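Local coordinates for protein glycogen synthase (Cyanobacterium sp. CLg1, PDB 6GNF) that is a glycosyltransferase of the GT-B fold that holds ADP and a glycan in the cleft between its two Rossmann-like domains, at residues 197-202 / 269-274; 201-206 / 285-290; 301-306 / 434-439. All blocks are in the same frame, centred on the assembly; numbering follows the deposited sequence.

Overall arrangement
From the N terminus, the chain first builds most of the sheet of the first Rossmann-like domain. At strand 195-200 and the turn after it, contacts 1 and 2 begin, sharing His201 and Asn202. Contact 1 closes a loop of 66 residues by pairing that strand with strand 267-270; contact 2 closes a longer one, of 78, against the turn before helix 290-296. Both close before contact 3 opens at 301-306, so contact 3 follows in series. It spans 127 residues and joins the first domain to the loop before helix 439-445 of the second. Hydrogen bonds Thr270 O to Ile301 N and Ser272 OG to Pro435 O link contacts 1 and 3. All three contacts border AC1.

Contact 1 (197-202 / 269-274); sequences VMLLHN and LTVSPN. With AC1 (4,6-dideoxy-4-{[(1S,4R,5S,6S)-4,5,6-trihydroxy-3-(hydroxymethyl)cyclohex-2-en-1-yl]amino}-alpha-D-glucopyranose), chain D.
Leu269 pairs with strand 195-200 through two backbone bonds of 2.8 Å, from its N to Met198 O and from Leu200 N to its O. Its side chain fills the dense end of the contact. Leu269 CD1 lies 3.7 Å from Val197 CG1, the two side chains crossing at a slant; with Leu199 CG trans to the backbone N (chi1 -178°), chi2 of 51° turns its CD1 to within 4.0 Å of Leu269 CB. Tyr532 of helix 526-540 packs on both leucines. On the other face Leu200 and Thr270 run side by side, and Thr270 OG1 donates to Leu200 O (2.7 Å) from above the carbonyl plane, 42° out of it. These strands are parallel neighbours in the sheet of the N-terminal Rossmann-like domain, joined by a crossover that includes helix 257-264, whose Leu258 and Phe262 pack on Leu200. Past Thr270 the fit slackens: the CA atoms of His201 and Val271 stand 6.0 Å apart, and Val271 CG1 comes 3.8 Å from His201 ND1 with the side chains roughly perpendicular. There the strand ends open onto the glycan pocket. His201 ND1 forms a nearly straight hydrogen bond with AC1 O6B (3.0 Å), which lies at the ring edge and in its plane, while NE2 is bonded to Asn170 OD1, so the imidazole is held at both nitrogens. Ser272 then caps helix 273-281, carrying the chain away from strand 195-200.

Contact 2 (201-206 / 285-290); sequences HNIAFQ and GGVELD. With AC1 (4,6-dideoxy-4-{[(1S,4R,5S,6S)-4,5,6-trihydroxy-3-(hydroxymethyl)cyclohex-2-en-1-yl]amino}-alpha-D-glucopyranose), chain D; BGC (beta-D-glucopyranose), chain B.
Gln206 NE2 bridges two turns by donating twice, to Val287 O across the contact (2.9 Å, 168° at the hydrogen) and to Ile203 O within its own segment (3.0 Å). The glutamine chain runs straight on past CG (chi2 177°), which carries the amide across to Val287 O. Val287 O lies in the plane of the Gln206 amide, whereas Ile203 O is tilted 16° out of it. Arg208 and Asn256 donate to OE1, which fixes the rotation of the amide. Both methyls of Leu289 press against this group, CD1 reaching 3.1 Å from Gln206 OE1, a tight approach. Beside it Ile203 and Val287 pass one another running in contrary senses, CG2 to CG2 at 3.7 Å, while Ile203 CG1 rests on Gly286 O. A type I' turn, Gly286 to Leu289, gives Val287 and Glu288 positive phi and aims Val287 O at the glutamine. The facing type I turn, Asn202 to Phe205, carries an Asx turn in which Asn202 OD1 accepts from Ala204 N (3.1 Å). It ends at Phe205, whose ring has Ala204 CB over one face and O4 of BGC over the opposite face, 3.8 Å above the plane. An aromatic ring laid against a sugar, as Phe205 against BGC, is a common feature of carbohydrate-binding sites.

Contact 3 (301-306 / 434-439); sequences ITNGTK and EPCGLN. With AC1 (4,6-dideoxy-4-{[(1S,4R,5S,6S)-4,5,6-trihydroxy-3-(hydroxymethyl)cyclohex-2-en-1-yl]amino}-alpha-D-glucopyranose), chain D; ADP (adenosine-5'-diphosphate), chain F.
In the interdomain cleft of the GT-B fold, the Glu-Pro-Cys-Gly-Leu loop of the second domain meets the 301-306 loop where Cys436 packs on Asn303. A chi1 of -175° swings Cys436 SG away from the backbone N, and it lies 3.7 Å from Asn303 CB, with Thr302 CG2 alongside at 4.1 Å. Farther along, Leu438 CD2 comes 4.2 Å from Gly304 O. No hydrogen bond joins the two segments directly; AC1 bridges them. Asn303 ND2 donates to its O6B (2.8 Å), while Val271 and Trp525 touch the asparagine side chain. From the other segment Cys436 N points almost straight at AC1 O3B (3.2 Å), and that hydroxyl donates to Glu434 OE2 (2.6 Å), a carboxylate oxygen also paired with Lys363. Gly437 N reaches AC1 O4 (3.1 Å); the residue's phi of +91° and psi of 145° by themselves call for glycine. The next amide turns to ADP, Leu438 N donating to O2A (3.0 Å). Helix 439-445 begins just beyond, and its N-terminal end would probably favour the negative phosphates. A loop and helix start thus hold the cyclitol ring of AC1 and the alpha phosphate of ADP, as in the interdomain cleft of glycogen and starch synthases, which have the GT-B fold.

Contact 1 (197-202 / 269-274)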
loop_
_atom_site.group_PDB
_atom_site.type_symbol
_atom_site.label_atom_id
_atom_site.label_comp_id
_atom_site.label_asym_id
_atom_site.label_seq_id
_atom_site.Cartn_x
_atom_site.Cartn_y
_atom_site.Cartn_z
ATOM N N VAL A 197 -8.529 15.382 -4.141
ATOM C CA VAL A 197 -7.138 15.171 -3.821
ATOM C C VAL A 197 -6.751 13.796 -4.344
ATOM O O VAL A 197 -7.385 12.802 -4.001
ATOM C CB VAL A 197 -6.901 15.253 -2.303
ATOM C CG1 VAL A 197 -5.492 14.802 -1.942
ATOM C CG2 VAL A 197 -7.140 16.669 -1.816
ATOM N N MET A 198 -5.693 13.762 -5.145
ATOM C CA MET A 198 -5.152 12.526 -5.664
ATOM C C MET A 198 -4.104 12.063 -4.652
ATOM O O MET A 198 -3.101 12.737 -4.445
ATOM C CB MET A 198 -4.527 12.804 -7.036
ATOM C CG MET A 198 -4.353 11.604 -7.936
ATOM S SD MET A 198 -5.944 10.877 -8.392
ATOM C CE MET A 198 -5.597 9.200 -7.843
ATOM N N LEU A 199 -4.388 10.979 -3.941
ATOM C CA LEU A 199 -3.427 10.417 -2.997
ATOM C C LEU A 199 -2.767 9.213 -3.620
ATOM O O LEU A 199 -3.391 8.169 -3.801
ATOM C CB LEU A 199 -4.092 10.040 -1.676
ATOM C CG LEU A 199 -3.168 9.480 -0.583
ATOM C CD1 LEU A 199 -1.959 10.379 -0.357
ATOM C CD2 LEU A 199 -3.921 9.289 0.722
ATOM N N LEU A 200 -1.486 9.368 -3.940
ATOM C CA LEU A 200 -0.729 8.347 -4.635
ATOM C C LEU A 200 -0.010 7.458 -3.633
ATOM O O LEU A 200 0.725 7.956 -2.773
ATOM C CB LEU A 200 0.289 9.009 -5.564
ATOM C CG LEU A 200 1.316 8.080 -6.211
ATOM C CD1 LEU A 200 0.643 7.166 -7.229
ATOM C CD2 LEU A 200 2.436 8.890 -6.854
ATOM N N HIS A 201 -0.251 6.152 -3.718
ATOM C CA HIS A 201 0.440 5.183 -2.864
ATOM C C HIS A 201 1.537 4.432 -3.594
ATOM O O HIS A 201 2.448 3.947 -2.951
ATOM C CB HIS A 201 -0.544 4.175 -2.276
ATOM C CG HIS A 201 -1.615 4.800 -1.444
ATOM N ND1 HIS A 201 -1.577 4.804 -0.071
ATOM C CD2 HIS A 201 -2.755 5.447 -1.793
ATOM C CE1 HIS A 201 -2.643 5.428 0.390
ATOM N NE2 HIS A 201 -3.380 5.821 -0.634
ATOM N N ASN A 202 1.424 4.311 -4.916
ATOM C CA ASN A 202 2.387 3.561 -5.718
ATOM C C ASN A 202 2.319 3.943 -7.188
ATOM O O ASN A 202 1.312 3.665 -7.851
ATOM C CB ASN A 202 2.137 2.056 -5.580
ATOM C CG ASN A 202 3.367 1.221 -5.950
ATOM O OD1 ASN A 202 4.094 1.520 -6.901
ATOM N ND2 ASN A 202 3.608 0.186 -5.192
ATOM N N LEU A 269 -1.026 14.451 -3.741
ATOM C CA LEU A 269 -0.224 14.108 -2.571
ATOM C C LEU A 269 0.306 12.694 -2.695
ATOM O O LEU A 269 -0.217 11.871 -3.458
ATOM C CB LEU A 269 -1.070 14.179 -1.297
ATOM C CG LEU A 269 -1.728 15.506 -0.926
ATOM C CD1 LEU A 269 -2.610 15.341 0.295
ATOM C CD2 LEU A 269 -0.672 16.565 -0.670
ATOM N N THR A 270 1.334 12.393 -1.910
ATOM C CA THR A 270 1.809 11.017 -1.801
ATOM C C THR A 270 2.288 10.696 -0.376
ATOM O O THR A 270 2.159 11.531 0.527
ATOM C CB THR A 270 2.868 10.697 -2.873
ATOM O OG1 THR A 270 3.094 9.280 -2.909
ATOM C CG2 THR A 270 4.166 11.439 -2.611
ATOM N N VAL A 271 2.834 9.497 -0.182
ATOM C CA VAL A 271 2.927 8.918 1.151
ATOM C C VAL A 271 4.314 9.017 1.816
ATOM O O VAL A 271 4.551 8.396 2.853
ATOM C CB VAL A 271 2.393 7.474 1.151
ATOM C CG1 VAL A 271 0.894 7.480 0.882
ATOM C CG2 VAL A 271 3.106 6.611 0.118
ATOM N N SER A 272 5.206 9.828 1.249
ATOM C CA SER A 272 6.425 10.282 1.940
ATOM C C SER A 272 7.087 11.418 1.145
ATOM O O SER A 272 7.015 11.429 -0.090
ATOM C CB SER A 272 7.437 9.147 2.156
ATOM O OG SER A 272 8.151 8.849 0.981
ATOM N N PRO A 273 7.687 12.405 1.846
ATOM C CA PRO A 273 8.385 13.503 1.166
ATOM C C PRO A 273 9.492 13.035 0.225
ATOM O O PRO A 273 9.720 13.641 -0.811
ATOM C CB PRO A 273 9.030 14.296 2.309
ATOM C CG PRO A 273 8.338 13.875 3.553
ATOM C CD PRO A 273 7.735 12.525 3.318
ATOM N N ASN A 274 10.224 12.000 0.610
ATOM C CA ASN A 274 11.343 11.550 -0.218
ATOM C C ASN A 274 10.855 10.832 -1.467
ATOM O O ASN A 274 11.491 10.927 -2.514
ATOM C CB ASN A 274 12.316 10.665 0.577
ATOM C CG ASN A 274 13.577 10.341 -0.205
ATOM O OD1 ASN A 274 14.275 11.236 -0.672
ATOM N ND2 ASN A 274 13.862 9.058 -0.373
HETATM C C1 AC1 D . -2.048 -2.064 -4.300
HETATM O O2 AC1 D . -2.421 0.155 -5.234
HETATM C C2 AC1 D . -1.953 -0.555 -4.069
HETATM C C4A AC1 D . 2.960 2.073 0.723
HETATM C C3 AC1 D . -0.530 -0.123 -3.709
HETATM O O3 AC1 D . -0.591 1.257 -3.337
HETATM C C4 AC1 D . 0.059 -0.984 -2.569
HETATM N N4A AC1 D . 1.436 -0.617 -2.161
HETATM C C5 AC1 D . -0.031 -2.449 -3.025
HETATM O O5 AC1 D . -1.403 -2.797 -3.249
HETATM C C6 AC1 D . 0.528 -3.431 -2.008
HETATM C C1B AC1 D . 1.866 0.703 -1.695
HETATM C C2B AC1 D . 3.392 0.835 -1.412
HETATM O O2B AC1 D . 4.149 -0.305 -1.806
HETATM C C3B AC1 D . 3.796 1.037 0.031
HETATM O O3B AC1 D . 5.149 1.488 0.078
HETATM O O4 AC1 D . 3.306 2.008 2.110
HETATM C C5B AC1 D . 1.492 1.796 0.525
HETATM C C7B AC1 D . 1.020 1.145 -0.526
HETATM C C6B AC1 D . 0.526 2.324 1.538
HETATM O O6B AC1 D . 0.697 3.742 1.573
#

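Contact 2 (201-206 / 285-290)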
loop_
_atom_site.group_PDB
_atom_site.type_symbol
_atom_site.label_atom_id
_atom_site.label_comp_id
_atom_site.label_asym_id
_atom_site.label_seq_id
_atom_site.Cartn_x
_atom_site.Cartn_y
_atom_site.Cartn_z
ATOM N N HIS A 201 -0.251 6.152 -3.718
ATOM C CA HIS A 201 0.440 5.183 -2.864
ATOM C C HIS A 201 1.537 4.432 -3.594
ATOM O O HIS A 201 2.448 3.947 -2.951
ATOM C CB HIS A 201 -0.544 4.175 -2.276
ATOM C CG HIS A 201 -1.615 4.800 -1.444
ATOM N ND1 HIS A 201 -1.577 4.804 -0.071
ATOM C CD2 HIS A 201 -2.755 5.447 -1.793
ATOM C CE1 HIS A 201 -2.643 5.428 0.390
ATOM N NE2 HIS A 201 -3.380 5.821 -0.634
ATOM N N ASN A 202 1.424 4.311 -4.916
ATOM C CA ASN A 202 2.387 3.561 -5.718
ATOM C C ASN A 202 2.319 3.943 -7.188
ATOM O O ASN A 202 1.312 3.665 -7.851
ATOM C CB ASN A 202 2.137 2.056 -5.580
ATOM C CG ASN A 202 3.367 1.221 -5.950
ATOM O OD1 ASN A 202 4.094 1.520 -6.901
ATOM N ND2 ASN A 202 3.608 0.186 -5.192
ATOM N N ILE A 203 3.401 4.537 -7.687
ATOM C CA ILE A 203 3.466 5.069 -9.048
ATOM C C ILE A 203 3.703 3.990 -10.100
ATOM O O ILE A 203 3.564 4.260 -11.290
ATOM C CB ILE A 203 4.568 6.157 -9.159
ATOM C CG1 ILE A 203 4.378 7.045 -10.391
ATOM C CG2 ILE A 203 5.958 5.542 -9.198
ATOM C CD1 ILE A 203 3.456 8.212 -10.162
ATOM N N ALA A 204 4.047 2.777 -9.683
ATOM C CA ALA A 204 4.313 1.704 -10.637
ATOM C C ALA A 204 3.043 1.276 -11.376
ATOM O O ALA A 204 3.111 0.808 -12.503
ATOM C CB ALA A 204 4.942 0.507 -9.954
ATOM N N PHE A 205 1.878 1.489 -10.774
ATOM C CA PHE A 205 0.623 1.121 -11.409
ATOM C C PHE A 205 -0.190 2.388 -11.634
ATOM O O PHE A 205 -0.486 3.135 -10.695
ATOM C CB PHE A 205 -0.133 0.102 -10.553
ATOM C CG PHE A 205 0.731 -1.048 -10.115
ATOM C CD1 PHE A 205 1.142 -2.011 -11.033
ATOM C CD2 PHE A 205 1.178 -1.142 -8.800
ATOM C CE1 PHE A 205 1.964 -3.052 -10.648
ATOM C CE2 PHE A 205 1.996 -2.190 -8.405
ATOM C CZ PHE A 205 2.385 -3.148 -9.330
ATOM N N GLN A 206 -0.530 2.623 -12.897
ATOM C CA GLN A 206 -1.028 3.915 -13.346
ATOM C C GLN A 206 -2.365 3.863 -14.093
ATOM O O GLN A 206 -2.890 4.910 -14.457
ATOM C CB GLN A 206 0.036 4.547 -14.250
ATOM C CG GLN A 206 1.396 4.668 -13.590
ATOM C CD GLN A 206 2.463 5.230 -14.509
ATOM O OE1 GLN A 206 2.277 5.319 -15.723
ATOM N NE2 GLN A 206 3.608 5.568 -13.937
ATOM N N GLY A 285 12.225 7.397 -11.418
ATOM C CA GLY A 285 11.567 7.561 -10.131
ATOM C C GLY A 285 10.072 7.752 -10.254
ATOM O O GLY A 285 9.322 7.247 -9.423
ATOM N N GLY A 286 9.644 8.471 -11.293
ATOM C CA GLY A 286 8.228 8.712 -11.541
ATOM C C GLY A 286 7.616 7.792 -12.580
ATOM O O GLY A 286 6.505 8.040 -13.044
ATOM N N VAL A 287 8.359 6.761 -12.989
ATOM C CA VAL A 287 7.872 5.790 -13.976
ATOM C C VAL A 287 7.133 6.515 -15.117
ATOM O O VAL A 287 5.963 6.240 -15.428
ATOM C CB VAL A 287 7.002 4.698 -13.302
ATOM C CG1 VAL A 287 6.630 3.597 -14.287
ATOM C CG2 VAL A 287 7.764 4.090 -12.131
ATOM N N GLU A 288 7.857 7.463 -15.711
ATOM C CA GLU A 288 7.423 8.257 -16.869
ATOM C C GLU A 288 6.384 9.341 -16.585
ATOM O O GLU A 288 6.032 10.072 -17.496
ATOM C CB GLU A 288 6.961 7.362 -18.026
ATOM C CG GLU A 288 8.052 6.448 -18.557
ATOM C CD GLU A 288 7.485 5.240 -19.275
ATOM O OE1 GLU A 288 7.531 5.218 -20.515
ATOM O OE2 GLU A 288 6.973 4.313 -18.601
ATOM N N LEU A 289 5.920 9.472 -15.343
ATOM C CA LEU A 289 4.985 10.548 -14.992
ATOM C C LEU A 289 5.671 11.683 -14.223
ATOM O O LEU A 289 5.001 12.553 -13.666
ATOM C CB LEU A 289 3.772 10.006 -14.214
ATOM C CG LEU A 289 2.770 9.199 -15.055
ATOM C CD1 LEU A 289 3.422 8.157 -15.934
ATOM C CD2 LEU A 289 1.696 8.557 -14.181
ATOM N N ASP A 290 7.002 11.726 -14.273
ATOM C CA ASP A 290 7.770 12.741 -13.545
ATOM C C ASP A 290 7.443 14.169 -13.981
ATOM O O ASP A 290 7.342 15.063 -13.138
ATOM C CB ASP A 290 9.282 12.484 -13.642
ATOM C CG ASP A 290 9.790 12.443 -15.069
ATOM O OD1 ASP A 290 9.153 11.791 -15.920
ATOM O OD2 ASP A 290 10.832 13.068 -15.344
HETATM C C1 AC1 D . -2.048 -2.064 -4.300
HETATM O O2 AC1 D . -2.421 0.155 -5.234
HETATM C C2 AC1 D . -1.953 -0.555 -4.069
HETATM C C4A AC1 D . 2.960 2.073 0.723
HETATM C C3 AC1 D . -0.530 -0.123 -3.709
HETATM O O3 AC1 D . -0.591 1.257 -3.337
HETATM C C4 AC1 D . 0.059 -0.984 -2.569
HETATM N N4A AC1 D . 1.436 -0.617 -2.161
HETATM C C5 AC1 D . -0.031 -2.449 -3.025
HETATM O O5 AC1 D . -1.403 -2.797 -3.249
HETATM C C6 AC1 D . 0.528 -3.431 -2.008
HETATM C C1B AC1 D . 1.866 0.703 -1.695
HETATM C C2B AC1 D . 3.392 0.835 -1.412
HETATM O O2B AC1 D . 4.149 -0.305 -1.806
HETATM C C3B AC1 D . 3.796 1.037 0.031
HETATM O O3B AC1 D . 5.149 1.488 0.078
HETATM O O4 AC1 D . 3.306 2.008 2.110
HETATM C C5B AC1 D . 1.492 1.796 0.525
HETATM C C7B AC1 D . 1.020 1.145 -0.526
HETATM C C6B AC1 D . 0.526 2.324 1.538
HETATM O O6B AC1 D . 0.697 3.742 1.573
HETATM C C2 BGC B . -0.766 -5.905 -12.966
HETATM C C3 BGC B . -1.288 -4.999 -11.849
HETATM C C4 BGC B . -1.053 -5.695 -10.504
HETATM C C5 BGC B . 0.369 -6.256 -10.345
HETATM C C6 BGC B . 0.427 -7.246 -9.191
HETATM C C1 BGC B . 0.724 -6.149 -12.709
HETATM O O1 BGC B . 1.326 -6.848 -13.805
HETATM O O2 BGC B . -0.970 -5.333 -14.266
HETATM O O3 BGC B . -2.679 -4.671 -12.021
HETATM O O4 BGC B . -1.279 -4.754 -9.453
HETATM O O5 BGC B . 0.857 -6.921 -11.516
HETATM O O6 BGC B . 1.647 -7.024 -8.491
#

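Contact 3 (301-306 / 434-439)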
loop_
_atom_site.group_PDB
_atom_site.type_symbol
_atom_site.label_atom_id
_atom_site.label_comp_id
_atom_site.label_asym_id
_atom_site.label_seq_id
_atom_site.Cartn_x
_atom_site.Cartn_y
_atom_site.Cartn_z
ATOM N N ILE A 301 3.559 13.154 2.459
ATOM C CA ILE A 301 3.327 13.088 3.899
ATOM C C ILE A 301 3.542 11.647 4.331
ATOM O O ILE A 301 2.836 10.758 3.877
ATOM C CB ILE A 301 1.891 13.510 4.267
ATOM C CG1 ILE A 301 1.642 14.956 3.843
ATOM C CG2 ILE A 301 1.661 13.356 5.764
ATOM C CD1 ILE A 301 0.200 15.386 3.988
ATOM N N THR A 302 4.512 11.428 5.209
ATOM C CA THR A 302 4.864 10.085 5.659
ATOM C C THR A 302 3.704 9.416 6.385
ATOM O O THR A 302 3.168 9.981 7.333
ATOM C CB THR A 302 6.086 10.144 6.598
ATOM O OG1 THR A 302 7.192 10.712 5.895
ATOM C CG2 THR A 302 6.484 8.762 7.098
ATOM N N ASN A 303 3.361 8.194 5.974
ATOM C CA ASN A 303 2.295 7.437 6.628
ATOM C C ASN A 303 2.622 7.214 8.091
ATOM O O ASN A 303 3.777 6.987 8.436
ATOM C CB ASN A 303 2.104 6.048 6.003
ATOM C CG ASN A 303 1.445 6.082 4.642
ATOM O OD1 ASN A 303 0.742 7.038 4.288
ATOM N ND2 ASN A 303 1.651 5.018 3.873
ATOM N N GLY A 304 1.596 7.265 8.932
ATOM C CA GLY A 304 1.671 6.718 10.270
ATOM C C GLY A 304 1.033 5.347 10.261
ATOM O O GLY A 304 0.850 4.725 9.200
ATOM N N THR A 305 0.701 4.863 11.447
ATOM C CA THR A 305 0.071 3.568 11.594
ATOM C C THR A 305 -0.742 3.505 12.891
ATOM O O THR A 305 -0.500 4.258 13.829
ATOM C CB THR A 305 1.136 2.467 11.580
ATOM O OG1 THR A 305 0.499 1.186 11.586
ATOM C CG2 THR A 305 2.060 2.575 12.788
ATOM N N LYS A 306 -1.738 2.628 12.911
ATOM C CA LYS A 306 -2.515 2.379 14.115
ATOM C C LYS A 306 -1.711 1.555 15.085
ATOM O O LYS A 306 -0.952 0.684 14.686
ATOM C CB LYS A 306 -3.805 1.620 13.808
ATOM C CG LYS A 306 -4.947 2.500 13.382
ATOM C CD LYS A 306 -6.149 1.670 12.958
ATOM C CE LYS A 306 -6.784 0.982 14.139
ATOM N NZ LYS A 306 -8.160 0.543 13.834
ATOM N N GLU A 434 10.105 2.055 -2.701
ATOM C CA GLU A 434 9.209 1.957 -1.559
ATOM C C GLU A 434 8.605 3.311 -1.220
ATOM O O GLU A 434 9.228 4.107 -0.522
ATOM C CB GLU A 434 9.954 1.386 -0.348
ATOM C CG GLU A 434 9.036 0.839 0.733
ATOM C CD GLU A 434 8.276 -0.379 0.272
ATOM O OE1 GLU A 434 8.928 -1.432 0.114
ATOM O OE2 GLU A 434 7.040 -0.290 0.077
ATOM N N PRO A 435 7.393 3.590 -1.726
ATOM C CA PRO A 435 6.724 4.850 -1.450
ATOM C C PRO A 435 6.736 5.255 0.025
ATOM O O PRO A 435 7.056 6.399 0.352
ATOM C CB PRO A 435 5.301 4.598 -1.965
ATOM C CG PRO A 435 5.521 3.710 -3.133
ATOM C CD PRO A 435 6.664 2.812 -2.739
ATOM N N CYS A 436 6.422 4.321 0.916
ATOM C CA CYS A 436 6.595 4.557 2.347
ATOM C C CYS A 436 7.064 3.311 3.071
ATOM O O CYS A 436 8.138 3.305 3.669
ATOM C CB CYS A 436 5.308 5.070 2.991
ATOM S SG CYS A 436 5.505 5.509 4.734
ATOM N N GLY A 437 6.257 2.253 3.005
ATOM C CA GLY A 437 6.526 1.027 3.738
ATOM C C GLY A 437 5.845 1.081 5.088
ATOM O O GLY A 437 5.765 2.144 5.698
ATOM N N LEU A 438 5.377 -0.073 5.558
ATOM C CA LEU A 438 4.714 -0.148 6.854
ATOM C C LEU A 438 5.453 -1.051 7.850
ATOM O O LEU A 438 5.466 -0.759 9.041
ATOM C CB LEU A 438 3.264 -0.578 6.681
ATOM C CG LEU A 438 2.305 0.401 5.958
ATOM C CD1 LEU A 438 0.878 -0.124 5.939
ATOM C CD2 LEU A 438 2.336 1.774 6.616
ATOM N N ASN A 439 6.078 -2.122 7.369
ATOM C CA ASN A 439 6.821 -3.035 8.224
ATOM C C ASN A 439 7.758 -2.359 9.190
ATOM O O ASN A 439 7.804 -2.741 10.353
ATOM C CB ASN A 439 7.657 -3.994 7.392
ATOM C CG ASN A 439 6.859 -5.151 6.859
ATOM O OD1 ASN A 439 5.621 -5.148 6.873
ATOM N ND2 ASN A 439 7.567 -6.146 6.354
HETATM C C1 AC1 D . -2.048 -2.064 -4.300
HETATM O O2 AC1 D . -2.421 0.155 -5.234
HETATM C C2 AC1 D . -1.953 -0.555 -4.069
HETATM C C4A AC1 D . 2.960 2.073 0.723
HETATM C C3 AC1 D . -0.530 -0.123 -3.709
HETATM O O3 AC1 D . -0.591 1.257 -3.337
HETATM C C4 AC1 D . 0.059 -0.984 -2.569
HETATM N N4A AC1 D . 1.436 -0.617 -2.161
HETATM C C5 AC1 D . -0.031 -2.449 -3.025
HETATM O O5 AC1 D . -1.403 -2.797 -3.249
HETATM C C6 AC1 D . 0.528 -3.431 -2.008
HETATM C C1B AC1 D . 1.866 0.703 -1.695
HETATM C C2B AC1 D . 3.392 0.835 -1.412
HETATM O O2B AC1 D . 4.149 -0.305 -1.806
HETATM C C3B AC1 D . 3.796 1.037 0.031
HETATM O O3B AC1 D . 5.149 1.488 0.078
HETATM O O4 AC1 D . 3.306 2.008 2.110
HETATM C C5B AC1 D . 1.492 1.796 0.525
HETATM C C7B AC1 D . 1.020 1.145 -0.526
HETATM C C6B AC1 D . 0.526 2.324 1.538
HETATM O O6B AC1 D . 0.697 3.742 1.573
HETATM P PB ADP F . 2.997 -3.017 0.385
HETATM O O1B ADP F . 3.898 -2.382 -0.642
HETATM O O2B ADP F . 1.826 -2.156 0.771
HETATM O O3B ADP F . 2.675 -4.458 0.094
HETATM P PA ADP F . 3.705 -2.247 3.072
HETATM O O1A ADP F . 3.293 -0.804 2.813
HETATM O O2A ADP F . 4.894 -2.570 3.967
HETATM O O3A ADP F . 3.953 -3.051 1.687
HETATM O "O5'" ADP F . 2.428 -3.046 3.658
HETATM C "C5'" ADP F . 2.325 -4.471 3.562
HETATM C "C4'" ADP F . 1.578 -4.968 4.794
HETATM O "O4'" ADP F . 1.160 -6.328 4.660
HETATM C "C3'" ADP F . 2.472 -4.912 6.015
HETATM O "O3'" ADP F . 1.696 -4.392 7.099
HETATM C "C2'" ADP F . 2.905 -6.343 6.241
HETATM O "O2'" ADP F . 3.034 -6.568 7.641
HETATM C "C1'" ADP F . 1.790 -7.171 5.627
HETATM N N9 ADP F . 2.195 -8.422 4.928
HETATM C C8 ADP F . 2.810 -8.516 3.729
HETATM N N7 ADP F . 3.000 -9.816 3.373
HETATM C C5 ADP F . 2.485 -10.578 4.353
HETATM C C6 ADP F . 2.342 -12.023 4.629
HETATM N N6 ADP F . 2.800 -12.947 3.763
HETATM N N1 ADP F . 1.742 -12.396 5.779
HETATM C C2 ADP F . 1.277 -11.504 6.669
HETATM N N3 ADP F . 1.374 -10.175 6.478
HETATM C C4 ADP F . 1.949 -9.657 5.367
#